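Local coordinates for acyl-coenzyme A oxidase 3 (Yarrowia lipolytica, PDB 5YS9), which oxidises saturated acyl-CoA thioesters to trans-2-enoyl-CoA with FAD and molecular oxygen, releasing hydrogen peroxide in peroxisomal fatty acid beta-oxidation, at residues 25-30 against 324-329; 32-37 against 627-632; 40-45 against 634-639. One frame throughout, in Å; residues are numbered along the deposited sequence.

In the fold
All three contacts tie the N-terminal helices and their connecting loop to helices that follow the beta domain: helix 300-330 and the turn and helices of 609-635. Interactions 2 and 3 both use helix 630-635, while interaction 1 sets helix 23-31 against the last turns of helix 300-330. Interactions 1 and 3 are buried and mostly apolar, interaction 3 adding one threonine hydroxyl bond; interaction 2, partly buried, has no helix on its 32-37 side and depends on a glutamine amide and two waters. Salt bridges knit them together: E30 of interaction 1 reaches R627 of interaction 2, and R326 reaches D635 of interaction 3. F36 also packs on M41, joining interactions 2 and 3.

Interaction 1: 25-30 against 324-329; sequences KALAGE and ALRYAC
The short N-terminal helix 23-31 packs crosswise on the C-terminal turns of helix 300-330, a helix of the C-alpha domain of the acyl-CoA oxidase fold, with L27 and E30 closing on C329. The axes of the two segments come within 9.7 Å and run at 110°, so only a small patch of each helix touches. C329 is its hub, pointing toward the opposite helix. Its CB lies 4.0 Å from E30 CG and 4.1 Å from L27 CD1, so the two side chains, one helical turn apart, share one methylene group. The C329 sulfur is turned to the E30 side, with SG 4.1 Å from E30 OE2. With CG anti to the backbone N (chi1 -170°), L27 carries its branch point to the other helix, where CD1 meets C329 and CD2 rests 4.2 Å from R326 CG. There the leucine meets only the start of the arginine chain, which runs on extended to its guanidinium. A26 adds its methyl, CB lying 3.8 Å from C329 O. The spacings are those of van der Waals packing, and the charged ends work elsewhere. The E30 chain bends at chi2 (-76°) and turns its carboxylate to two neighbouring cations, OE2 pairing with R627 and OE1 with K33. R326 pairs through NH2 with D635 and gives NH1 to the carbonyl of G649, while C329 O accepts a bond from K344. Buried charges are thus matched around an apolar centre. The C329 side chain is about 12 Å from a bound FAD. Beyond the pair, helix 630-635 closes one flank, with V630 against C329 and L325 and A631 against E30, and helix 349-385 backs helix 300-330 at A324, L325 and A328.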
loop_
_atom_site.group_PDB
_atom_site.type_symbol
_atom_site.label_atom_id
_atom_site.label_comp_id
_atom_site.label_asym_id
_atom_site.label_seq_id
_atom_site.Cartn_x
_atom_site.Cartn_y
_atom_site.Cartn_z
ATOM N N LYS A 25 0.394 -21.105 -24.686
ATOM C CA LYS A 25 1.141 -20.962 -25.921
ATOM C C LYS A 25 1.933 -19.637 -25.939
ATOM O O LYS A 25 3.118 -19.631 -26.283
ATOM C CB LYS A 25 0.200 -21.091 -27.127
ATOM C CG LYS A 25 0.875 -21.202 -28.475
ATOM C CD LYS A 25 1.594 -22.533 -28.699
ATOM C CE LYS A 25 2.354 -22.481 -30.038
ATOM N NZ LYS A 25 3.028 -23.759 -30.409
ATOM N N ALA A 26 1.315 -18.535 -25.553
ATOM C CA ALA A 26 2.050 -17.263 -25.444
ATOM C C ALA A 26 3.266 -17.357 -24.521
ATOM O O ALA A 26 4.383 -16.984 -24.899
ATOM C CB ALA A 26 1.121 -16.139 -24.995
ATOM N N LEU A 27 3.073 -17.903 -23.320
ATOM C CA LEU A 27 4.194 -17.976 -22.386
ATOM C C LEU A 27 5.317 -18.915 -22.873
ATOM O O LEU A 27 6.492 -18.649 -22.661
ATOM C CB LEU A 27 3.716 -18.310 -20.982
ATOM C CG LEU A 27 4.773 -18.182 -19.871
ATOM C CD1 LEU A 27 5.339 -16.774 -19.796
ATOM C CD2 LEU A 27 4.165 -18.556 -18.535
ATOM N N ALA A 28 4.964 -19.984 -23.568
ATOM C CA ALA A 28 5.980 -20.846 -24.172
ATOM C C ALA A 28 6.743 -20.018 -25.181
ATOM O O ALA A 28 7.962 -20.075 -25.203
ATOM C CB ALA A 28 5.373 -22.098 -24.822
ATOM N N GLY A 29 6.036 -19.198 -25.959
ATOM C CA GLY A 29 6.657 -18.340 -26.955
ATOM C C GLY A 29 7.727 -17.430 -26.390
ATOM O O GLY A 29 8.704 -17.125 -27.064
ATOM N N GLU A 30 7.484 -16.911 -25.196
ATOM C CA GLU A 30 8.441 -16.098 -24.462
ATOM C C GLU A 30 9.665 -16.859 -24.012
ATOM O O GLU A 30 10.760 -16.352 -24.047
ATOM C CB GLU A 30 7.775 -15.436 -23.271
ATOM C CG GLU A 30 6.597 -14.580 -23.652
ATOM C CD GLU A 30 7.008 -13.265 -24.254
ATOM O OE1 GLU A 30 8.189 -13.086 -24.561
ATOM O OE2 GLU A 30 6.138 -12.413 -24.415
ATOM N N ALA A 324 3.174 -10.966 -11.743
ATOM C CA ALA A 324 2.724 -9.859 -12.646
ATOM C C ALA A 324 3.248 -9.990 -14.044
ATOM O O ALA A 324 2.502 -9.714 -14.978
ATOM C CB ALA A 324 3.095 -8.497 -12.108
ATOM N N LEU A 325 4.515 -10.405 -14.182
ATOM C CA LEU A 325 5.170 -10.525 -15.501
ATOM C C LEU A 325 4.639 -11.672 -16.358
ATOM O O LEU A 325 4.458 -11.516 -17.568
ATOM C CB LEU A 325 6.692 -10.625 -15.351
ATOM C CG LEU A 325 7.336 -9.263 -15.054
ATOM C CD1 LEU A 325 8.818 -9.335 -14.716
ATOM C CD2 LEU A 325 7.118 -8.284 -16.204
ATOM N N ARG A 326 4.404 -12.819 -15.737
ATOM C CA ARG A 326 3.802 -13.950 -16.440
ATOM C C ARG A 326 2.397 -13.627 -16.884
ATOM O O ARG A 326 2.053 -13.870 -18.052
ATOM C CB ARG A 326 3.789 -15.215 -15.581
ATOM C CG ARG A 326 5.143 -15.872 -15.508
ATOM C CD ARG A 326 5.114 -17.023 -14.536
ATOM N NE ARG A 326 6.478 -17.486 -14.354
ATOM C CZ ARG A 326 6.880 -18.500 -13.581
ATOM N NH1 ARG A 326 6.021 -19.177 -12.836
ATOM N NH2 ARG A 326 8.188 -18.791 -13.536
ATOM N N TYR A 327 1.587 -13.072 -15.971
ATOM C CA TYR A 327 0.296 -12.497 -16.369
ATOM C C TYR A 327 0.454 -11.554 -17.539
ATOM O O TYR A 327 -0.214 -11.685 -18.550
ATOM C CB TYR A 327 -0.365 -11.718 -15.238
ATOM C CG TYR A 327 -1.775 -11.274 -15.546
ATOM C CD1 TYR A 327 -2.772 -12.201 -15.786
ATOM C CD2 TYR A 327 -2.108 -9.957 -15.573
ATOM C CE1 TYR A 327 -4.052 -11.818 -16.102
ATOM C CE2 TYR A 327 -3.389 -9.558 -15.888
ATOM C CZ TYR A 327 -4.370 -10.501 -16.143
ATOM O OH TYR A 327 -5.674 -10.113 -16.410
ATOM N N ALA A 328 1.367 -10.610 -17.426
ATOM C CA ALA A 328 1.560 -9.655 -18.507
ATOM C C ALA A 328 1.859 -10.286 -19.893
ATOM O O ALA A 328 1.500 -9.697 -20.926
ATOM C CB ALA A 328 2.660 -8.697 -18.108
ATOM N N CYS A 329 2.533 -11.440 -19.914
ATOM C CA CYS A 329 2.969 -12.058 -21.176
ATOM C C CYS A 329 1.826 -12.707 -21.924
ATOM O O CYS A 329 1.913 -12.916 -23.149
ATOM C CB CYS A 329 4.094 -13.072 -20.950
ATOM S SG CYS A 329 5.654 -12.289 -20.377
#

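Interaction 2: 32-37 against 627-632; sequences AKVKFP and RDQVAG
The Q629 amide is bonded at both ends to the 32-37 loop, and the F36 ring stands beside it, their planes 59° apart. Q629 OE1 takes the K35 N-H on an in-plane lone pair at 2.6 Å, nearly straight at 159°. From the other end Q629 NE2 donates to K33 O at 3.0 Å, approaching from above that carbonyl's plane, and also to D628 OD2. These bonds fix the amide's rotation. The K35 chain passes it at about a right angle, with CD 3.4 Å from Q629 NE2. A chi1 of 52°, with CG between the backbone N and the carbonyl carbon, swings the F36 ring back to the 627-632 turn, where it meets G632 at its edge, CZ lying 3.6 Å from G632 C; Q629 OE1 approaches the ring obliquely. V34 CG2 comes 3.2 Å from G632 N, and a CB on residue 632 would clash with the phenyl ring. Over the R627 guanidinium lies water 1, which links K33 NZ to D628 OD1; K33 NZ also lies over a face, 3.8 Å from R627 NH1, the two cations sharing the carboxylate of E30. Water 2 bridges K33 O and D628 OD2. A leucine in place of Q629 would probably leave K35 N without its acceptor and K33 O with water 2 as its remaining partner here, freeing the loop to shift. Q629 is the N-cap of helix 630-635; R627 touches helix 349-385, and Y581 of helix 579-596 meets F36, K35 and Q629.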
loop_
_atom_site.group_PDB
_atom_site.type_symbol
_atom_site.label_atom_id
_atom_site.label_comp_id
_atom_site.label_asym_id
_atom_site.label_seq_id
_atom_site.Cartn_x
_atom_site.Cartn_y
_atom_site.Cartn_z
ATOM N N ALA A 32 10.903 -19.323 -25.469
ATOM C CA ALA A 32 11.626 -19.594 -26.692
ATOM C C ALA A 32 12.654 -18.520 -27.058
ATOM O O ALA A 32 13.574 -18.787 -27.800
ATOM C CB ALA A 32 10.648 -19.805 -27.832
ATOM N N LYS A 33 12.463 -17.300 -26.585
ATOM C CA LYS A 33 13.402 -16.173 -26.881
ATOM C C LYS A 33 14.678 -16.152 -26.027
ATOM O O LYS A 33 15.664 -15.530 -26.372
ATOM C CB LYS A 33 12.691 -14.828 -26.670
ATOM C CG LYS A 33 11.422 -14.716 -27.484
ATOM C CD LYS A 33 10.622 -13.507 -27.087
ATOM C CE LYS A 33 9.473 -13.293 -28.048
ATOM N NZ LYS A 33 8.719 -12.118 -27.552
ATOM N N VAL A 34 14.633 -16.814 -24.888
ATOM C CA VAL A 34 15.651 -16.673 -23.864
ATOM C C VAL A 34 17.032 -17.036 -24.417
ATOM O O VAL A 34 17.189 -18.086 -24.996
ATOM C CB VAL A 34 15.235 -17.530 -22.652
ATOM C CG1 VAL A 34 16.401 -17.875 -21.738
ATOM C CG2 VAL A 34 14.139 -16.796 -21.894
ATOM N N LYS A 35 18.025 -16.164 -24.237
ATOM C CA LYS A 35 19.353 -16.364 -24.873
ATOM C C LYS A 35 20.406 -16.929 -23.973
ATOM O O LYS A 35 21.436 -17.350 -24.440
ATOM C CB LYS A 35 19.866 -15.070 -25.480
ATOM C CG LYS A 35 19.299 -14.834 -26.872
ATOM C CD LYS A 35 19.052 -13.354 -27.121
ATOM C CE LYS A 35 19.601 -12.901 -28.449
ATOM N NZ LYS A 35 19.131 -11.510 -28.652
ATOM N N PHE A 36 20.129 -16.992 -22.687
ATOM C CA PHE A 36 21.071 -17.509 -21.712
ATOM C C PHE A 36 20.507 -18.776 -21.098
ATOM O O PHE A 36 19.303 -19.012 -21.138
ATOM C CB PHE A 36 21.383 -16.464 -20.631
ATOM C CG PHE A 36 20.170 -15.863 -19.974
ATOM C CD1 PHE A 36 19.627 -16.430 -18.845
ATOM C CD2 PHE A 36 19.610 -14.688 -20.465
ATOM C CE1 PHE A 36 18.535 -15.846 -18.217
ATOM C CE2 PHE A 36 18.507 -14.117 -19.856
ATOM C CZ PHE A 36 17.962 -14.694 -18.729
ATOM N N PRO A 37 21.385 -19.616 -20.547
ATOM C CA PRO A 37 20.868 -20.749 -19.782
ATOM C C PRO A 37 20.456 -20.212 -18.424
ATOM O O PRO A 37 21.211 -19.438 -17.792
ATOM C CB PRO A 37 22.080 -21.700 -19.677
ATOM C CG PRO A 37 23.288 -20.854 -19.910
ATOM C CD PRO A 37 22.861 -19.539 -20.533
ATOM N N ARG A 627 12.569 -6.658 -21.695
ATOM C CA ARG A 627 11.346 -7.319 -22.083
ATOM C C ARG A 627 11.511 -8.555 -22.942
ATOM O O ARG A 627 10.764 -9.514 -22.780
ATOM C CB ARG A 627 10.440 -6.351 -22.806
ATOM C CG ARG A 627 9.126 -6.990 -23.236
ATOM C CD ARG A 627 9.162 -7.401 -24.692
ATOM N NE ARG A 627 7.953 -8.046 -25.146
ATOM C CZ ARG A 627 7.666 -9.329 -24.936
ATOM N NH1 ARG A 627 6.552 -9.830 -25.436
ATOM N NH2 ARG A 627 8.486 -10.123 -24.226
ATOM N N ASP A 628 12.476 -8.549 -23.844
ATOM C CA ASP A 628 12.684 -9.668 -24.741
ATOM C C ASP A 628 13.034 -10.923 -23.968
ATOM O O ASP A 628 12.635 -12.008 -24.329
ATOM C CB ASP A 628 13.772 -9.346 -25.753
ATOM C CG ASP A 628 13.860 -10.366 -26.853
ATOM O OD1 ASP A 628 12.912 -10.470 -27.635
ATOM O OD2 ASP A 628 14.872 -11.069 -26.945
ATOM N N GLN A 629 13.802 -10.756 -22.907
ATOM C CA GLN A 629 14.317 -11.860 -22.128
ATOM C C GLN A 629 13.556 -12.107 -20.837
ATOM O O GLN A 629 14.048 -12.775 -19.956
ATOM C CB GLN A 629 15.798 -11.649 -21.817
ATOM C CG GLN A 629 16.705 -11.586 -23.031
ATOM C CD GLN A 629 16.832 -12.905 -23.747
ATOM O OE1 GLN A 629 17.315 -13.877 -23.203
ATOM N NE2 GLN A 629 16.400 -12.934 -24.976
ATOM N N VAL A 630 12.356 -11.568 -20.721
ATOM C CA VAL A 630 11.658 -11.516 -19.446
ATOM C C VAL A 630 11.398 -12.875 -18.809
ATOM O O VAL A 630 11.486 -13.014 -17.608
ATOM C CB VAL A 630 10.328 -10.763 -19.577
ATOM C CG1 VAL A 630 9.397 -11.502 -20.504
ATOM C CG2 VAL A 630 9.688 -10.570 -18.221
ATOM N N ALA A 631 11.072 -13.869 -19.611
ATOM C CA ALA A 631 10.853 -15.205 -19.110
ATOM C C ALA A 631 12.100 -15.786 -18.476
ATOM O O ALA A 631 12.008 -16.506 -17.516
ATOM C CB ALA A 631 10.345 -16.105 -20.208
ATOM N N GLY A 632 13.263 -15.520 -19.054
ATOM C CA GLY A 632 14.507 -15.944 -18.447
ATOM C C GLY A 632 14.840 -15.312 -17.112
ATOM O O GLY A 632 15.196 -15.994 -16.175
HETATM O O HOH W 1 9.875 -9.552 -27.874
HETATM O O HOH W 2 15.440 -13.482 -28.416
#

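Interaction 3: 40-45 against 634-639; sequences DMTEFL and TDAFGL
M41 and T42 of helix 38-46 press closely on A636, whereas L45 meets F637 more loosely. On the tight side, the A636 methyl points toward the helix, its CB 3.4 Å from M41 CG and 3.6 Å from M41 CB. M41 holds CG anti to its own N (chi1 -166°), which lays the start of its chain against that methyl before the chain bends and carries SD off from A636. Next to it T42 OG1 donates to A636 O at 2.6 Å, in the carbonyl plane and on a lone pair; the hydroxyl also has a hydrogen bond with I38 O in its own helix. The T42 methyl leans on the same carbonyl, CG2 lying 3.2 Å from A636 O. The looser part is a single branch: L45 CD1 reaches F637 CD1 at 3.9 Å, oblique to the ring. This looser end is buried; the solvent side lies at T42, which is partly exposed, and at the exposed G638, which has positive phi (66°) at the end of the type I turn D635-G638. Around the contact, Y363 of helix 349-385 packs on M41, L45, A636 and F637, helix 300-330 lies against F637 through Q318 and T322, and V52 of helix 49-63 touches T42.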
loop_
_atom_site.group_PDB
_atom_site.type_symbol
_atom_site.label_atom_id
_atom_site.label_comp_id
_atom_site.label_asym_id
_atom_site.label_seq_id
_atom_site.Cartn_x
_atom_site.Cartn_y
_atom_site.Cartn_z
ATOM N N ASP A 40 22.508 -20.475 -15.020
ATOM C CA ASP A 40 23.587 -19.519 -14.715
ATOM C C ASP A 40 23.089 -18.193 -14.135
ATOM O O ASP A 40 23.814 -17.529 -13.389
ATOM C CB ASP A 40 24.454 -19.256 -15.936
ATOM C CG ASP A 40 25.229 -20.479 -16.388
ATOM O OD1 ASP A 40 25.483 -21.410 -15.583
ATOM O OD2 ASP A 40 25.606 -20.485 -17.580
ATOM N N MET A 41 21.866 -17.794 -14.481
ATOM C CA MET A 41 21.264 -16.622 -13.869
ATOM C C MET A 41 20.881 -16.905 -12.393
ATOM O O MET A 41 21.078 -16.066 -11.527
ATOM C CB MET A 41 20.053 -16.181 -14.704
ATOM C CG MET A 41 19.536 -14.793 -14.394
ATOM S SD MET A 41 20.827 -13.584 -14.653
ATOM C CE MET A 41 20.393 -12.943 -16.266
ATOM N N THR A 42 20.401 -18.112 -12.115
ATOM C CA THR A 42 20.109 -18.550 -10.776
ATOM C C THR A 42 21.375 -18.618 -9.921
ATOM O O THR A 42 21.333 -18.232 -8.736
ATOM C CB THR A 42 19.395 -19.914 -10.772
ATOM O OG1 THR A 42 18.339 -19.893 -11.739
ATOM C CG2 THR A 42 18.820 -20.194 -9.443
ATOM N N GLU A 43 22.489 -19.080 -10.505
ATOM C CA GLU A 43 23.827 -19.036 -9.813
ATOM C C GLU A 43 24.315 -17.620 -9.469
ATOM O O GLU A 43 24.834 -17.380 -8.367
ATOM C CB GLU A 43 24.915 -19.778 -10.609
ATOM C CG GLU A 43 24.957 -21.279 -10.327
ATOM C CD GLU A 43 25.761 -22.053 -11.345
ATOM O OE1 GLU A 43 25.390 -23.229 -11.603
ATOM O OE2 GLU A 43 26.734 -21.469 -11.888
ATOM N N PHE A 44 24.127 -16.676 -10.382
ATOM C CA PHE A 44 24.426 -15.303 -10.039
ATOM C C PHE A 44 23.575 -14.772 -8.859
ATOM O O PHE A 44 24.099 -14.130 -7.982
ATOM C CB PHE A 44 24.279 -14.393 -11.256
ATOM C CG PHE A 44 24.510 -12.941 -10.939
ATOM C CD1 PHE A 44 25.776 -12.492 -10.632
ATOM C CD2 PHE A 44 23.447 -12.045 -10.866
ATOM C CE1 PHE A 44 25.986 -11.166 -10.315
ATOM C CE2 PHE A 44 23.656 -10.721 -10.556
ATOM C CZ PHE A 44 24.932 -10.280 -10.279
ATOM N N LEU A 45 22.266 -15.024 -8.855
ATOM C CA LEU A 45 21.399 -14.517 -7.775
ATOM C C LEU A 45 21.762 -15.065 -6.422
ATOM O O LEU A 45 21.705 -14.341 -5.432
ATOM C CB LEU A 45 19.930 -14.796 -8.062
ATOM C CG LEU A 45 19.355 -13.929 -9.162
ATOM C CD1 LEU A 45 18.055 -14.503 -9.695
ATOM C CD2 LEU A 45 19.153 -12.515 -8.658
ATOM N N THR A 634 12.763 -14.132 -14.907
ATOM C CA THR A 634 11.766 -14.547 -13.892
ATOM C C THR A 634 11.858 -16.030 -13.572
ATOM O O THR A 634 11.748 -16.415 -12.400
ATOM C CB THR A 634 10.348 -14.205 -14.321
ATOM O OG1 THR A 634 10.164 -14.638 -15.663
ATOM C CG2 THR A 634 10.152 -12.746 -14.288
ATOM N N ASP A 635 12.087 -16.852 -14.597
ATOM C CA ASP A 635 12.327 -18.290 -14.374
ATOM C C ASP A 635 13.599 -18.519 -13.621
ATOM O O ASP A 635 13.678 -19.547 -12.946
ATOM C CB ASP A 635 12.400 -19.104 -15.669
ATOM C CG ASP A 635 11.034 -19.334 -16.309
ATOM O OD1 ASP A 635 9.959 -19.145 -15.665
ATOM O OD2 ASP A 635 11.047 -19.720 -17.484
ATOM N N ALA A 636 14.570 -17.583 -13.726
ATOM C CA ALA A 636 15.823 -17.667 -12.944
ATOM C C ALA A 636 15.670 -17.737 -11.410
ATOM O O ALA A 636 16.564 -18.318 -10.721
ATOM C CB ALA A 636 16.776 -16.551 -13.311
ATOM N N PHE A 637 14.558 -17.196 -10.878
ATOM C CA PHE A 637 14.278 -17.297 -9.429
ATOM C C PHE A 637 14.012 -18.736 -8.970
ATOM O O PHE A 637 14.167 -19.035 -7.807
ATOM C CB PHE A 637 13.092 -16.468 -9.036
ATOM C CG PHE A 637 13.200 -15.008 -9.374
ATOM C CD1 PHE A 637 14.246 -14.226 -8.883
ATOM C CD2 PHE A 637 12.187 -14.381 -10.101
ATOM C CE1 PHE A 637 14.294 -12.848 -9.175
ATOM C CE2 PHE A 637 12.220 -13.008 -10.378
ATOM C CZ PHE A 637 13.281 -12.242 -9.930
ATOM N N GLY A 638 13.587 -19.618 -9.874
ATOM C CA GLY A 638 13.378 -21.034 -9.558
ATOM C C GLY A 638 12.252 -21.330 -8.579
ATOM O O GLY A 638 12.359 -22.216 -7.750
ATOM N N LEU A 639 11.172 -20.584 -8.680
ATOM C CA LEU A 639 10.038 -20.749 -7.791
ATOM C C LEU A 639 9.091 -21.771 -8.390
ATOM O O LEU A 639 8.679 -21.617 -9.512
ATOM C CB LEU A 639 9.308 -19.413 -7.622
ATOM C CG LEU A 639 10.115 -18.268 -6.961
ATOM C CD1 LEU A 639 9.356 -16.971 -7.011
ATOM C CD2 LEU A 639 10.504 -18.630 -5.524
#